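Local coordinates for conserved uncharacterized protein (predicted phosphoesterase COG0622) (Streptococcus pneumoniae, PDB 3CK2) that probably hydrolyses phosphoester bonds as a calcineurin-like metallophosphoesterase that carries a two-manganese centre, although its natural substrate is not known, at residues A146-D151 against F155-L160; H115-W120 against P168-E173; G40-R45 against A65-R70. All coordinates share one frame; numbering follows the deposited sequence.

Contact 1. Residues A146-D151 against F155-L160; sequences ARVEID and FKVDFL. With SRT (S,R meso-tartaric acid), chain F.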
loop_
_atom_site.group_PDB
_atom_site.type_symbol
_atom_site.label_atom_id
_atom_site.label_comp_id
_atom_site.label_asym_id
_atom_site.label_seq_id
_atom_site.Cartn_x
_atom_site.Cartn_y
_atom_site.Cartn_z
ATOM N N ALA A 146 -2.212 -3.004 -5.666
ATOM C CA ALA A 146 -1.150 -2.358 -6.458
ATOM C C ALA A 146 0.170 -3.140 -6.415
ATOM O O ALA A 146 0.533 -3.769 -5.415
ATOM C CB ALA A 146 -0.939 -0.857 -6.002
ATOM N N ARG A 147 0.845 -3.105 -7.549
ATOM C CA ARG A 147 2.234 -3.535 -7.712
ATOM C C ARG A 147 3.116 -2.325 -8.050
ATOM O O ARG A 147 2.804 -1.570 -8.982
ATOM C CB ARG A 147 2.341 -4.560 -8.830
ATOM C CG ARG A 147 3.752 -5.059 -9.016
ATOM C CD ARG A 147 3.846 -6.084 -10.122
ATOM N NE ARG A 147 3.427 -5.499 -11.395
ATOM C CZ ARG A 147 2.957 -6.191 -12.440
ATOM N NH1 ARG A 147 2.826 -7.506 -12.394
ATOM N NH2 ARG A 147 2.594 -5.559 -13.537
ATOM N N VAL A 148 4.192 -2.135 -7.298
ATOM C CA VAL A 148 5.192 -1.118 -7.626
ATOM C C VAL A 148 6.533 -1.790 -7.998
ATOM O O VAL A 148 7.036 -2.632 -7.251
ATOM C CB VAL A 148 5.420 -0.079 -6.468
ATOM C CG1 VAL A 148 6.348 1.074 -6.952
ATOM C CG2 VAL A 148 4.076 0.458 -5.913
ATOM N N GLU A 149 7.088 -1.406 -9.150
ATOM C CA GLU A 149 8.451 -1.813 -9.526
ATOM C C GLU A 149 9.417 -0.641 -9.362
ATOM O O GLU A 149 9.137 0.492 -9.759
ATOM C CB GLU A 149 8.447 -2.425 -10.912
ATOM C CG GLU A 149 7.435 -3.567 -10.908
ATOM C CD GLU A 149 7.473 -4.439 -12.126
ATOM O OE1 GLU A 149 7.150 -3.914 -13.217
ATOM O OE2 GLU A 149 7.814 -5.651 -11.971
ATOM N N ILE A 150 10.512 -0.902 -8.656
ATOM C CA ILE A 150 11.396 0.171 -8.215
ATOM C C ILE A 150 12.772 -0.082 -8.754
ATOM O O ILE A 150 13.307 -1.159 -8.561
ATOM C CB ILE A 150 11.490 0.312 -6.640
ATOM C CG1 ILE A 150 10.103 0.454 -5.977
ATOM C CG2 ILE A 150 12.405 1.478 -6.258
ATOM C CD1 ILE A 150 9.774 -0.656 -5.001
ATOM N N ASP A 151 13.333 0.905 -9.439
ATOM C CA ASP A 151 14.779 0.920 -9.681
ATOM C C ASP A 151 15.306 2.363 -9.612
ATOM O O ASP A 151 14.556 3.269 -9.217
ATOM C CB ASP A 151 15.173 0.155 -10.959
ATOM C CG ASP A 151 14.729 0.832 -12.239
ATOM O OD1 ASP A 151 14.105 1.891 -12.221
ATOM O OD2 ASP A 151 15.028 0.277 -13.309
ATOM N N PHE A 155 9.899 4.581 -10.736
ATOM C CA PHE A 155 8.819 3.828 -10.094
ATOM C C PHE A 155 7.792 3.477 -11.183
ATOM O O PHE A 155 7.336 4.352 -11.924
ATOM C CB PHE A 155 8.052 4.654 -9.060
ATOM C CG PHE A 155 8.871 5.153 -7.924
ATOM C CD1 PHE A 155 9.491 4.268 -7.051
ATOM C CD2 PHE A 155 8.971 6.521 -7.677
ATOM C CE1 PHE A 155 10.212 4.734 -5.969
ATOM C CE2 PHE A 155 9.715 6.996 -6.592
ATOM C CZ PHE A 155 10.323 6.106 -5.737
ATOM N N LYS A 156 7.411 2.204 -11.261
ATOM C CA LYS A 156 6.352 1.779 -12.173
ATOM C C LYS A 156 5.209 1.262 -11.310
ATOM O O LYS A 156 5.417 0.371 -10.504
ATOM C CB LYS A 156 6.860 0.700 -13.154
ATOM C CG LYS A 156 5.754 0.085 -14.056
ATOM C CD LYS A 156 5.015 1.162 -14.912
ATOM C CE LYS A 156 3.760 0.618 -15.578
ATOM N NZ LYS A 156 4.074 -0.676 -16.237
ATOM N N VAL A 157 4.022 1.855 -11.445
ATOM C CA VAL A 157 2.829 1.412 -10.697
ATOM C C VAL A 157 1.749 0.812 -11.608
ATOM O O VAL A 157 1.326 1.421 -12.588
ATOM C CB VAL A 157 2.212 2.577 -9.890
ATOM C CG1 VAL A 157 0.957 2.103 -9.125
ATOM C CG2 VAL A 157 3.303 3.255 -8.980
ATOM N N ASP A 158 1.343 -0.412 -11.292
ATOM C CA ASP A 158 0.189 -1.045 -11.924
ATOM C C ASP A 158 -0.834 -1.377 -10.878
ATOM O O ASP A 158 -0.486 -1.779 -9.771
ATOM C CB ASP A 158 0.592 -2.333 -12.600
ATOM C CG ASP A 158 1.395 -2.099 -13.858
ATOM O OD1 ASP A 158 0.890 -1.493 -14.843
ATOM O OD2 ASP A 158 2.558 -2.495 -13.830
ATOM N N PHE A 159 -2.102 -1.210 -11.228
ATOM C CA PHE A 159 -3.177 -1.672 -10.370
ATOM C C PHE A 159 -3.745 -2.993 -10.877
ATOM O O PHE A 159 -3.926 -3.172 -12.053
ATOM C CB PHE A 159 -4.243 -0.588 -10.232
ATOM C CG PHE A 159 -3.747 0.632 -9.513
ATOM C CD1 PHE A 159 -3.893 0.752 -8.158
ATOM C CD2 PHE A 159 -3.126 1.655 -10.207
ATOM C CE1 PHE A 159 -3.440 1.873 -7.529
ATOM C CE2 PHE A 159 -2.684 2.788 -9.568
ATOM C CZ PHE A 159 -2.829 2.888 -8.228
ATOM N N LEU A 160 -3.982 -3.918 -9.944
ATOM C CA LEU A 160 -4.275 -5.319 -10.257
ATOM C C LEU A 160 -5.620 -5.678 -9.689
ATOM O O LEU A 160 -6.031 -5.171 -8.647
ATOM C CB LEU A 160 -3.209 -6.252 -9.681
ATOM C CG LEU A 160 -1.904 -6.550 -10.458
ATOM C CD1 LEU A 160 -1.276 -5.355 -11.072
ATOM C CD2 LEU A 160 -0.937 -7.220 -9.496
HETATM O O1 SRT F . 2.554 -0.589 -18.515
HETATM O O11 SRT F . 0.639 -0.306 -19.578
HETATM C C1 SRT F . 1.406 -0.977 -18.841
HETATM C C2 SRT F . 0.920 -2.297 -18.299
HETATM O O2 SRT F . 1.096 -2.262 -16.884
HETATM C C3 SRT F . 1.689 -3.530 -18.814
HETATM O O3 SRT F . 2.384 -3.229 -20.034
HETATM C C4 SRT F . 0.788 -4.740 -18.993
HETATM O O4 SRT F . 1.315 -5.839 -19.293
HETATM O O41 SRT F . -0.451 -4.655 -18.813
HETATM O O HOH W 1 4.212 -2.536 -11.586
HETATM O O HOH W 2 5.252 -3.132 -15.005
#
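Arg-147 and Asp-158 meet twice, through their backbones and through their charged ends. The backbone amides pair in both directions, Arg-147 N to Asp-158 O at 2.9 Å and Asp-158 N back to Arg-147 O, and Glu-149 repeats the scheme with Lys-156. Both are antiparallel hydrogen-bonded pairs, and the strand axes run at 164°.

The charges lie on the face with Arg-147, Glu-149, Lys-156 and Asp-158. Arg-147 starts with CG anti to its amide nitrogen (chi1 -179°) and bends at chi3, which brings NH2 alongside Asp-158 for a salt bridge of 3.1 Å to OD2. The bond is straight and in the guanidinium plane, but it reaches the oxygen from above the carboxylate, the two planes standing 86° apart. Lys-156 NZ adds a weak salt bridge to the same OD2. One water ties Arg-147 NE to Asp-158 OD2; a second gathers Glu-149 OE1, Lys-156 NZ and Asp-158 OD2. Tartrate sits beyond, its O1 held by Lys-156 NZ at 2.7 Å, while Ser-171 hydrogen-bonds to Asp-158 OD1.

The other face is apolar. Ile-150 CG2 lies 3.9 Å from CE1 of the Phe-155 ring, Val-148 CG2 touches Val-157 CG2 at 4.2 Å, and Ala-146 CB rests 4.0 Å from CD1 of Phe-159. Leu-128 of strand 125-130 covers the middle of this surface.

This is a beta hairpin inside the mixed sheet of a calcineurin-like phosphoesterase, with one face packed into the sandwich and the other contributing Lys-156 and Asp-158 to the tartrate pocket.

Contact 2. Residues H115-W120 against P168-E173; sequences HVPSAW and PGLSKE. With MN (manganese (II) ion), chain B.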
loop_
_atom_site.group_PDB
_atom_site.type_symbol
_atom_site.label_atom_id
_atom_site.label_comp_id
_atom_site.label_asym_id
_atom_site.label_seq_id
_atom_site.Cartn_x
_atom_site.Cartn_y
_atom_site.Cartn_z
ATOM N N HIS A 115 -10.153 4.201 -0.011
ATOM C CA HIS A 115 -10.707 3.183 -0.904
ATOM C C HIS A 115 -10.664 3.625 -2.380
ATOM O O HIS A 115 -11.454 3.158 -3.188
ATOM C CB HIS A 115 -12.153 2.814 -0.528
ATOM C CG HIS A 115 -12.336 2.207 0.840
ATOM N ND1 HIS A 115 -13.352 1.309 1.109
ATOM C CD2 HIS A 115 -11.701 2.420 2.022
ATOM C CE1 HIS A 115 -13.306 0.970 2.385
ATOM N NE2 HIS A 115 -12.307 1.619 2.964
ATOM N N VAL A 116 -9.733 4.525 -2.707
ATOM C CA VAL A 116 -9.582 5.083 -4.049
ATOM C C VAL A 116 -8.138 4.830 -4.524
ATOM O O VAL A 116 -7.190 5.294 -3.886
ATOM C CB VAL A 116 -9.932 6.629 -4.098
ATOM C CG1 VAL A 116 -9.623 7.219 -5.476
ATOM C CG2 VAL A 116 -11.425 6.883 -3.752
ATOM N N PRO A 117 -7.952 4.140 -5.665
ATOM C CA PRO A 117 -6.560 3.959 -6.149
ATOM C C PRO A 117 -5.892 5.261 -6.612
ATOM O O PRO A 117 -6.487 6.000 -7.365
ATOM C CB PRO A 117 -6.731 3.015 -7.355
ATOM C CG PRO A 117 -8.106 3.313 -7.858
ATOM C CD PRO A 117 -8.927 3.553 -6.606
ATOM N N SER A 118 -4.672 5.521 -6.183
ATOM C CA SER A 118 -3.920 6.723 -6.556
ATOM C C SER A 118 -2.434 6.513 -6.517
ATOM O O SER A 118 -1.908 5.845 -5.642
ATOM C CB SER A 118 -4.211 7.848 -5.591
ATOM O OG SER A 118 -5.547 7.807 -5.283
ATOM N N ALA A 119 -1.752 7.123 -7.471
ATOM C CA ALA A 119 -0.301 7.143 -7.486
ATOM C C ALA A 119 0.106 8.549 -7.973
ATOM O O ALA A 119 -0.317 8.995 -9.025
ATOM C CB ALA A 119 0.248 6.016 -8.354
ATOM N N TRP A 120 0.816 9.289 -7.132
ATOM C CA TRP A 120 1.425 10.536 -7.564
ATOM C C TRP A 120 2.777 10.765 -6.956
ATOM O O TRP A 120 3.096 10.222 -5.915
ATOM C CB TRP A 120 0.533 11.762 -7.326
ATOM C CG TRP A 120 -0.118 11.922 -6.005
ATOM C CD1 TRP A 120 0.453 12.365 -4.842
ATOM C CD2 TRP A 120 -1.517 11.736 -5.728
ATOM N NE1 TRP A 120 -0.509 12.440 -3.840
ATOM C CE2 TRP A 120 -1.722 12.056 -4.359
ATOM C CE3 TRP A 120 -2.623 11.341 -6.512
ATOM C CZ2 TRP A 120 -2.995 11.992 -3.752
ATOM C CZ3 TRP A 120 -3.893 11.270 -5.913
ATOM C CH2 TRP A 120 -4.066 11.590 -4.540
ATOM N N PRO A 168 -6.474 -1.788 -16.859
ATOM C CA PRO A 168 -5.978 -0.728 -17.729
ATOM C C PRO A 168 -6.535 0.658 -17.450
ATOM O O PRO A 168 -7.637 0.785 -16.984
ATOM C CB PRO A 168 -6.398 -1.195 -19.127
ATOM C CG PRO A 168 -7.526 -2.085 -18.910
ATOM C CD PRO A 168 -7.343 -2.736 -17.571
ATOM N N GLY A 169 -5.730 1.682 -17.719
ATOM C CA GLY A 169 -6.149 3.052 -17.636
ATOM C C GLY A 169 -5.726 3.710 -16.360
ATOM O O GLY A 169 -6.003 4.898 -16.179
ATOM N N LEU A 170 -5.088 2.932 -15.493
ATOM C CA LEU A 170 -4.585 3.345 -14.163
ATOM C C LEU A 170 -3.074 3.252 -13.954
ATOM O O LEU A 170 -2.575 3.799 -12.985
ATOM C CB LEU A 170 -5.246 2.509 -13.040
ATOM C CG LEU A 170 -6.775 2.509 -12.999
ATOM C CD1 LEU A 170 -7.260 1.671 -11.869
ATOM C CD2 LEU A 170 -7.324 3.954 -12.921
ATOM N N SER A 171 -2.337 2.589 -14.841
ATOM C CA SER A 171 -0.886 2.411 -14.659
ATOM C C SER A 171 -0.169 3.743 -14.801
ATOM O O SER A 171 -0.600 4.577 -15.549
ATOM C CB SER A 171 -0.322 1.420 -15.668
ATOM O OG SER A 171 -0.863 0.160 -15.417
ATOM N N LYS A 172 0.911 3.939 -14.047
ATOM C CA LYS A 172 1.731 5.144 -14.144
ATOM C C LYS A 172 3.212 4.794 -14.042
ATOM O O LYS A 172 3.590 3.883 -13.330
ATOM C CB LYS A 172 1.355 6.142 -13.043
ATOM C CG LYS A 172 -0.144 6.586 -13.036
ATOM C CD LYS A 172 -0.266 8.061 -12.726
ATOM C CE LYS A 172 -1.633 8.482 -12.151
ATOM N NZ LYS A 172 -1.514 9.834 -11.480
ATOM N N GLU A 173 4.040 5.541 -14.757
ATOM C CA GLU A 173 5.479 5.434 -14.626
ATOM C C GLU A 173 6.023 6.793 -14.244
ATOM O O GLU A 173 5.721 7.759 -14.918
ATOM C CB GLU A 173 6.131 4.940 -15.932
ATOM C CG GLU A 173 7.644 4.796 -15.781
ATOM C CD GLU A 173 8.264 3.723 -16.655
ATOM O OE1 GLU A 173 8.254 3.900 -17.888
ATOM O OE2 GLU A 173 8.804 2.730 -16.081
HETATM MN MN MN B . -11.726 1.247 5.093
HETATM O O HOH W 3 -13.711 1.724 5.932
HETATM O O HOH W 4 -11.554 3.427 5.342
#
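The backbones of Pro-117 to Ala-119 and Leu-170 to Lys-172 keep well apart, with 8.3 Å between the CA atoms of Pro-117 and Leu-170 and 7.2 Å between those of Ala-119 and Lys-172. This is packing between the two sheets of the beta sandwich: 117-122 is the outermost strand of one, 172-175 of the other, and side chains do the bridging.

Pro-117 and Leu-170 make the apolar half. The proline ring offers CG to the Leu-170 branch that ends in CD1, at 4.4 Å, a light touch. Phe-159 of strand 154-160 lies against both residues and fills out the packing, while Val-157 reaches Ala-119 from the same strand.

At the other end of segment 115-120, away from this packing, His-115 binds a manganese ion through NE2 at 2.2 Å. Asp-14, His-16, Asp-41 and two waters complete its shell. The histidine's ND1 is held by the carbonyl of Gln-135, a second-shell bond that fixes the rotation of the imidazole.

The polar half is a single hydrogen bond made by an exposed lysine. The chain of Lys-172 bends at chi2 and is extended beyond it, laying CE 3.4 Å from Ala-119 O and carrying the ammonium group across to the facing sheet. There NZ donates to Ala-119 O at 2.9 Å, meeting that oxygen almost head-on, with a C=O...N angle of 174°.

Contact 3. Residues G40-R45 against A65-R70; sequences GDSELR and AGYPER. With MN (manganese (II) ion), chain B.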
loop_
_atom_site.group_PDB
_atom_site.type_symbol
_atom_site.label_atom_id
_atom_site.label_comp_id
_atom_site.label_asym_id
_atom_site.label_seq_id
_atom_site.Cartn_x
_atom_site.Cartn_y
_atom_site.Cartn_z
ATOM N N GLY A 40 -4.203 -1.409 6.104
ATOM C CA GLY A 40 -5.163 -1.449 7.187
ATOM C C GLY A 40 -6.618 -1.592 6.794
ATOM O O GLY A 40 -6.995 -1.679 5.617
ATOM N N ASP A 41 -7.442 -1.578 7.833
ATOM C CA ASP A 41 -8.873 -1.884 7.761
ATOM C C ASP A 41 -9.081 -3.286 7.202
ATOM O O ASP A 41 -9.869 -3.493 6.293
ATOM C CB ASP A 41 -9.586 -0.834 6.933
ATOM C CG ASP A 41 -10.110 0.300 7.739
ATOM O OD1 ASP A 41 -9.812 0.390 8.931
ATOM O OD2 ASP A 41 -10.853 1.114 7.127
ATOM N N SER A 42 -8.342 -4.247 7.737
ATOM C CA SER A 42 -8.533 -5.662 7.388
ATOM C C SER A 42 -9.676 -6.292 8.171
ATOM O O SER A 42 -10.356 -7.209 7.678
ATOM C CB SER A 42 -7.237 -6.468 7.609
ATOM O OG SER A 42 -6.801 -6.430 8.931
ATOM N N GLU A 43 -9.854 -5.803 9.401
ATOM C CA GLU A 43 -10.823 -6.327 10.371
ATOM C C GLU A 43 -10.460 -7.738 10.859
ATOM O O GLU A 43 -11.292 -8.435 11.416
ATOM C CB GLU A 43 -12.245 -6.253 9.843
ATOM C CG GLU A 43 -12.696 -4.835 9.444
ATOM C CD GLU A 43 -14.143 -4.843 8.945
ATOM O OE1 GLU A 43 -14.858 -5.818 9.241
ATOM O OE2 GLU A 43 -14.569 -3.911 8.227
ATOM N N LEU A 44 -9.183 -8.100 10.678
ATOM C CA LEU A 44 -8.602 -9.356 11.117
ATOM C C LEU A 44 -7.810 -9.119 12.397
ATOM O O LEU A 44 -7.483 -7.979 12.740
ATOM C CB LEU A 44 -7.683 -9.956 10.015
ATOM C CG LEU A 44 -8.262 -10.167 8.613
ATOM C CD1 LEU A 44 -7.229 -10.841 7.677
ATOM C CD2 LEU A 44 -9.610 -10.930 8.622
ATOM N N ARG A 45 -7.526 -10.216 13.087
ATOM C CA ARG A 45 -6.628 -10.230 14.233
ATOM C C ARG A 45 -5.165 -10.059 13.837
ATOM O O ARG A 45 -4.743 -10.607 12.815
ATOM C CB ARG A 45 -6.798 -11.522 14.983
ATOM C CG ARG A 45 -8.100 -11.549 15.714
ATOM C CD ARG A 45 -8.561 -12.941 15.996
ATOM N NE ARG A 45 -7.707 -13.611 16.961
ATOM C CZ ARG A 45 -7.680 -13.336 18.259
ATOM N NH1 ARG A 45 -8.425 -12.363 18.774
ATOM N NH2 ARG A 45 -6.881 -14.037 19.036
ATOM N N ALA A 65 -6.042 -4.522 19.550
ATOM C CA ALA A 65 -4.701 -4.057 19.895
ATOM C C ALA A 65 -3.660 -4.870 19.114
ATOM O O ALA A 65 -3.841 -6.076 18.846
ATOM C CB ALA A 65 -4.470 -4.182 21.427
ATOM N N GLY A 66 -2.570 -4.204 18.739
ATOM C CA GLY A 66 -1.402 -4.879 18.203
ATOM C C GLY A 66 -0.961 -4.496 16.806
ATOM O O GLY A 66 0.041 -5.019 16.323
ATOM N N TYR A 67 -1.711 -3.632 16.127
ATOM C CA TYR A 67 -1.257 -3.119 14.854
ATOM C C TYR A 67 -0.546 -1.803 15.108
ATOM O O TYR A 67 -1.043 -0.981 15.890
ATOM C CB TYR A 67 -2.410 -2.893 13.867
ATOM C CG TYR A 67 -3.057 -4.134 13.301
ATOM C CD1 TYR A 67 -2.367 -4.981 12.449
ATOM C CD2 TYR A 67 -4.412 -4.414 13.561
ATOM C CE1 TYR A 67 -2.988 -6.121 11.898
ATOM C CE2 TYR A 67 -5.047 -5.522 13.021
ATOM C CZ TYR A 67 -4.332 -6.381 12.184
ATOM O OH TYR A 67 -4.977 -7.461 11.645
ATOM N N PRO A 68 0.595 -1.568 14.420
ATOM C CA PRO A 68 1.204 -0.242 14.541
ATOM C C PRO A 68 0.446 0.807 13.710
ATOM O O PRO A 68 -0.094 0.504 12.645
ATOM C CB PRO A 68 2.629 -0.461 13.994
ATOM C CG PRO A 68 2.433 -1.490 12.940
ATOM C CD PRO A 68 1.358 -2.433 13.504
ATOM N N GLU A 69 0.419 2.035 14.208
ATOM C CA GLU A 69 -0.096 3.173 13.447
ATOM C C GLU A 69 0.725 3.534 12.209
ATOM O O GLU A 69 0.170 3.891 11.182
ATOM C CB GLU A 69 -0.171 4.394 14.326
ATOM C CG GLU A 69 -1.319 4.294 15.311
ATOM C CD GLU A 69 -1.369 5.456 16.300
ATOM O OE1 GLU A 69 -0.574 6.432 16.196
ATOM O OE2 GLU A 69 -2.236 5.378 17.173
ATOM N N ARG A 70 2.041 3.459 12.342
ATOM C CA ARG A 70 2.976 3.735 11.264
ATOM C C ARG A 70 3.977 2.626 11.227
ATOM O O ARG A 70 4.303 2.026 12.243
ATOM C CB ARG A 70 3.746 5.036 11.514
ATOM C CG ARG A 70 2.912 6.248 11.891
ATOM C CD ARG A 70 3.806 7.421 12.300
ATOM N NE ARG A 70 2.994 8.569 12.697
ATOM C CZ ARG A 70 3.452 9.814 12.932
ATOM N NH1 ARG A 70 4.741 10.136 12.803
ATOM N NH2 ARG A 70 2.600 10.770 13.293
HETATM MN MN MN B . -11.726 1.247 5.093
HETATM O O HOH W 3 -13.711 1.724 5.932
HETATM O O HOH W 4 -11.554 3.427 5.342
#
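Tyr-67 reaches across to the loop 40-45 with the end of its ring and is the one residue of 65-70 that touches it. Its hydroxyl donates to the backbone oxygen of Leu-44, OH to O 2.8 Å. The acceptor lies in the plane of the ring, at its edge, whereas the phenol comes in from above the carbonyl plane, with a C=O...O angle of only 108°, well off either lone pair.

Around that bond the packing is close. With chi1 at -71°, CG of Tyr-67 is anti to the carbonyl carbon, and the buried ring points into the bend of the loop. Ser-42 OG stands 3.4 Å from Tyr-67 OH, and Leu-44 CB is 4.0 Å from the same hydroxyl. Ser-42 OG also accepts a weak bond from Leu-44 N, at 3.4 Å, which ties the loop's own backbone beside the hydroxyl. The phenol end is thus set among Ser-42, Leu-44 and the backbone of Arg-45.

Farther out the contact thins quickly. Exposed Arg-45 turns its side chain away from 65-70 toward a salt bridge with Asp-47, so that its backbone alone comes near the phenol.

At the inner end of the loop lies the metal centre. Asp-41 OD2 binds manganese at 2.2 Å and bridges to a second ion, whose other protein ligands are Asn-60, His-84 and His-113. Met-61 N holds Asp-41 OD1, while Glu-43 OE2 reaches His-16, a ligand of the first ion.

Loop 40-45 follows strand 35-38. The loop that holds residues 65-70 comes after strand 54-56 and runs into strand 70-75, leading from one sheet of the sandwich to the other. Tyr-67 therefore clasps this connection to the metal-bearing loop.

In the fold
Contacts 1 and 2 are neighbours, their centres about 9 Å apart, and contact 1 is nested within the chain loop that contact 2 closes. Strands 154-160 and 172-175 pair side by side, with Val-157 N 2.8 Å from Lys-172 O, and Phe-159 CE1 packs 3.5 Å from Pro-117 CB. Tartrate is shared, since Lys-156 and Asp-158 of contact 1 and Ser-171 of contact 2 all belong to its pocket. Contact 3 lies on the opposite side of the chain's centre, its own centre about 24 Å from each of the others. Even so, His-115 and Asp-41 bind one manganese ion, which joins contacts 2 and 3 at the probable active site.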